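Local coordinates for Old Yellow Enzyme (Pichia, PDB 6AGZ), which probably reduces the carbon-carbon double bond of enone compounds asymmetrically, using flavin mononucleotide bound to a TIM barrel, at residues F75-N80 against H126-L131. Residues are numbered along the deposited sequence; the frame is centred on the assembly and turned at random.
Sequences FGLYQN and HGLPFL
Leu77, which follows a cis peptide bond to Gly76 although it is not a proline, lays its CD1 methyl over one face of the His126 imidazole. This single methyl carries the whole contact, since it also meets Leu128. CD1 of Leu77 sits 4.0 Å from the centroid of the His126 ring, 23° off the ring normal. This is a CH-pi contact, shifted toward the rim of the ring. The nearest ring atom is ND1 of His126, 3.7 Å from Leu77 CD1. ND1 has its polar partner elsewhere: it hydrogen-bonds Leu122 O, one turn back in helix 120-125, which helps fix the rotation of the ring. The two side chains cross at about a right angle. With chi2 at 165°, Leu77 CD1 lies anti to CA and leads the chain out to the imidazole. The same methyl meets Leu128 CD1 at 4.3 Å, a looser apolar touch.

His126 and Leu128 flank Gly127. A Schellman motif ends helix 120-125 here, with Leu128 N bonded to Leu123 O. Gly127 is its C-prime residue and takes the positive phi. Leu77 packs against this C-terminal end, touching Leu122 and Leu123. A backbone hydrogen bond of Leu77 with Asp119 also helps join the loop between barrel strand 63-70 and helix 87-102 to the excursion after barrel strand 106-112, where the chain leaves helix 120-125 and runs on to strand 130-132, the parallel partner of strand 153-155.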
ATOM      1  N   PHE A  75      -7.841  25.482 -17.210  1.00 16.63           N
ATOM      2  CA  PHE A  75      -7.632  24.842 -15.916  1.00 16.52           C
ATOM      3  C   PHE A  75      -8.659  25.265 -14.873  1.00 16.39           C
ATOM      4  O   PHE A  75      -8.763  24.607 -13.832  1.00 16.09           O
ATOM      5  CB  PHE A  75      -6.224  25.141 -15.389  1.00 16.59           C
ATOM      6  CG  PHE A  75      -5.139  24.299 -16.013  1.00 14.69           C
ATOM      7  CD1 PHE A  75      -5.260  23.815 -17.305  1.00 14.04           C
ATOM      8  CD2 PHE A  75      -3.996  23.988 -15.293  1.00 14.68           C
ATOM      9  CE1 PHE A  75      -4.260  23.044 -17.869  1.00 14.28           C
ATOM     10  CE2 PHE A  75      -2.994  23.216 -15.848  1.00 13.22           C
ATOM     11  CZ  PHE A  75      -3.125  22.742 -17.138  1.00 13.41           C
ATOM     12  N   GLY A  76      -9.413  26.333 -15.119  1.00 16.44           N
ATOM     13  CA  GLY A  76     -10.390  26.817 -14.161  1.00 15.94           C
ATOM     14  C   GLY A  76     -11.801  26.329 -14.435  1.00 17.56           C
ATOM     15  O   GLY A  76     -11.985  25.264 -15.026  1.00 18.12           O
ATOM     16  N   LEU A  77     -12.802  27.098 -14.009  1.00 16.44           N
ATOM     17  CA  LEU A  77     -12.587  28.376 -13.335  1.00 16.51           C
ATOM     18  C   LEU A  77     -13.482  28.549 -12.109  1.00 16.08           C
ATOM     19  O   LEU A  77     -14.580  27.998 -12.042  1.00 15.67           O
ATOM     20  CB  LEU A  77     -12.844  29.541 -14.299  1.00 18.41           C
ATOM     21  CG  LEU A  77     -11.898  29.804 -15.472  1.00 19.74           C
ATOM     22  CD1 LEU A  77     -12.557  30.741 -16.470  1.00 19.77           C
ATOM     23  CD2 LEU A  77     -10.590  30.392 -14.973  1.00 19.50           C
ATOM     24  N   TYR A  78     -12.992  29.319 -11.142  1.00 16.11           N
ATOM     25  CA  TYR A  78     -13.798  29.870 -10.064  1.00 16.42           C
ATOM     26  C   TYR A  78     -13.631  31.382 -10.074  1.00 17.05           C
ATOM     27  O   TYR A  78     -12.559  31.897 -10.407  1.00 18.38           O
ATOM     28  CB  TYR A  78     -13.392  29.312  -8.691  1.00 16.38           C
ATOM     29  CG  TYR A  78     -13.684  27.841  -8.493  1.00 14.40           C
ATOM     30  CD1 TYR A  78     -14.857  27.272  -8.972  1.00 14.40           C
ATOM     31  CD2 TYR A  78     -12.784  27.023  -7.821  1.00 12.40           C
ATOM     32  CE1 TYR A  78     -15.124  25.927  -8.789  1.00 14.73           C
ATOM     33  CE2 TYR A  78     -13.043  25.680  -7.633  1.00 13.45           C
ATOM     34  CZ  TYR A  78     -14.213  25.136  -8.118  1.00 14.36           C
ATOM     35  OH  TYR A  78     -14.472  23.798  -7.933  1.00 14.69           O
ATOM     36  N   GLN A  79     -14.696  32.098  -9.722  1.00 17.19           N
ATOM     37  CA  GLN A  79     -14.627  33.553  -9.744  1.00 18.54           C
ATOM     38  C   GLN A  79     -13.597  34.049  -8.736  1.00 16.83           C
ATOM     39  O   GLN A  79     -13.550  33.583  -7.592  1.00 15.89           O
ATOM     40  CB  GLN A  79     -16.003  34.166  -9.466  1.00 22.12           C
ATOM     41  CG  GLN A  79     -16.647  33.752  -8.156  1.00 24.07           C
ATOM     42  CD  GLN A  79     -18.059  34.287  -8.016  1.00 27.67           C
ATOM     43  OE1 GLN A  79     -18.311  35.472  -8.237  1.00 29.13           O
ATOM     44  NE2 GLN A  79     -18.990  33.412  -7.650  1.00 28.47           N
ATOM     45  N   ASN A  80     -12.742  34.969  -9.188  1.00 16.45           N
ATOM     46  CA  ASN A  80     -11.699  35.584  -8.367  1.00 16.35           C
ATOM     47  C   ASN A  80     -10.654  34.570  -7.908  1.00 15.04           C
ATOM     48  O   ASN A  80     -10.005  34.756  -6.875  1.00 13.78           O
ATOM     49  CB  ASN A  80     -12.301  36.324  -7.168  1.00 16.42           C
ATOM     50  CG  ASN A  80     -13.267  37.413  -7.590  1.00 17.97           C
ATOM     51  OD1 ASN A  80     -14.431  37.143  -7.888  1.00 20.99           O
ATOM     52  ND2 ASN A  80     -12.788  38.651  -7.624  1.00 15.91           N
ATOM     53  N   HIS A 126     -16.506  32.350 -20.437  1.00 24.11           N
ATOM     54  CA  HIS A 126     -15.181  32.504 -21.022  1.00 22.61           C
ATOM     55  C   HIS A 126     -14.982  31.629 -22.255  1.00 23.12           C
ATOM     56  O   HIS A 126     -13.844  31.467 -22.709  1.00 25.77           O
ATOM     57  CB  HIS A 126     -14.104  32.205 -19.978  1.00 21.16           C
ATOM     58  CG  HIS A 126     -13.962  33.275 -18.941  1.00 18.99           C
ATOM     59  ND1 HIS A 126     -14.793  33.365 -17.845  1.00 19.07           N
ATOM     60  CD2 HIS A 126     -13.094  34.309 -18.840  1.00 18.82           C
ATOM     61  CE1 HIS A 126     -14.438  34.404 -17.110  1.00 17.83           C
ATOM     62  NE2 HIS A 126     -13.409  34.994 -17.691  1.00 18.61           N
ATOM     63  N   GLY A 127     -16.058  31.068 -22.804  1.00 22.27           N
ATOM     64  CA  GLY A 127     -15.970  30.306 -24.036  1.00 22.40           C
ATOM     65  C   GLY A 127     -15.230  28.994 -23.924  1.00 22.72           C
ATOM     66  O   GLY A 127     -14.621  28.548 -24.901  1.00 23.03           O
ATOM     67  N   LEU A 128     -15.271  28.353 -22.758  1.00 21.06           N
ATOM     68  CA  LEU A 128     -14.498  27.148 -22.519  1.00 21.18           C
ATOM     69  C   LEU A 128     -15.410  25.969 -22.198  1.00 20.19           C
ATOM     70  O   LEU A 128     -16.451  26.138 -21.557  1.00 17.94           O
ATOM     71  CB  LEU A 128     -13.509  27.356 -21.366  1.00 21.65           C
ATOM     72  CG  LEU A 128     -12.425  28.406 -21.615  1.00 22.23           C
ATOM     73  CD1 LEU A 128     -11.810  28.863 -20.305  1.00 21.13           C
ATOM     74  CD2 LEU A 128     -11.357  27.854 -22.548  1.00 23.76           C
ATOM     75  N   PRO A 129     -15.044  24.767 -22.632  1.00 20.79           N
ATOM     76  CA  PRO A 129     -15.841  23.582 -22.311  1.00 20.22           C
ATOM     77  C   PRO A 129     -15.604  23.115 -20.879  1.00 19.49           C
ATOM     78  O   PRO A 129     -14.750  23.623 -20.152  1.00 18.41           O
ATOM     79  CB  PRO A 129     -15.346  22.541 -23.321  1.00 20.58           C
ATOM     80  CG  PRO A 129     -13.952  22.966 -23.634  1.00 20.08           C
ATOM     81  CD  PRO A 129     -13.962  24.468 -23.586  1.00 20.07           C
ATOM     82  N   PHE A 130     -16.392  22.116 -20.491  1.00 19.84           N
ATOM     83  CA  PHE A 130     -16.395  21.551 -19.145  1.00 18.75           C
ATOM     84  C   PHE A 130     -15.859  20.128 -19.253  1.00 17.49           C
ATOM     85  O   PHE A 130     -16.560  19.231 -19.730  1.00 18.12           O
ATOM     86  CB  PHE A 130     -17.810  21.595 -18.570  1.00 21.02           C
ATOM     87  CG  PHE A 130     -17.906  21.219 -17.122  1.00 21.33           C
ATOM     88  CD1 PHE A 130     -16.990  21.696 -16.198  1.00 22.71           C
ATOM     89  CD2 PHE A 130     -18.942  20.416 -16.679  1.00 22.34           C
ATOM     90  CE1 PHE A 130     -17.096  21.354 -14.862  1.00 22.20           C
ATOM     91  CE2 PHE A 130     -19.053  20.073 -15.347  1.00 22.33           C
ATOM     92  CZ  PHE A 130     -18.132  20.544 -14.437  1.00 21.88           C
ATOM     93  N   LEU A 131     -14.618  19.924 -18.820  1.00 16.77           N
ATOM     94  CA  LEU A 131     -13.861  18.729 -19.161  1.00 16.46           C
ATOM     95  C   LEU A 131     -13.624  17.840 -17.945  1.00 15.78           C
ATOM     96  O   LEU A 131     -13.633  18.290 -16.796  1.00 12.50           O
ATOM     97  CB  LEU A 131     -12.519  19.110 -19.797  1.00 17.57           C
ATOM     98  CG  LEU A 131     -12.632  20.028 -21.016  1.00 17.98           C
ATOM     99  CD1 LEU A 131     -11.260  20.357 -21.582  1.00 19.20           C
ATOM    100  CD2 LEU A 131     -13.524  19.403 -22.079  1.00 16.31           C
TER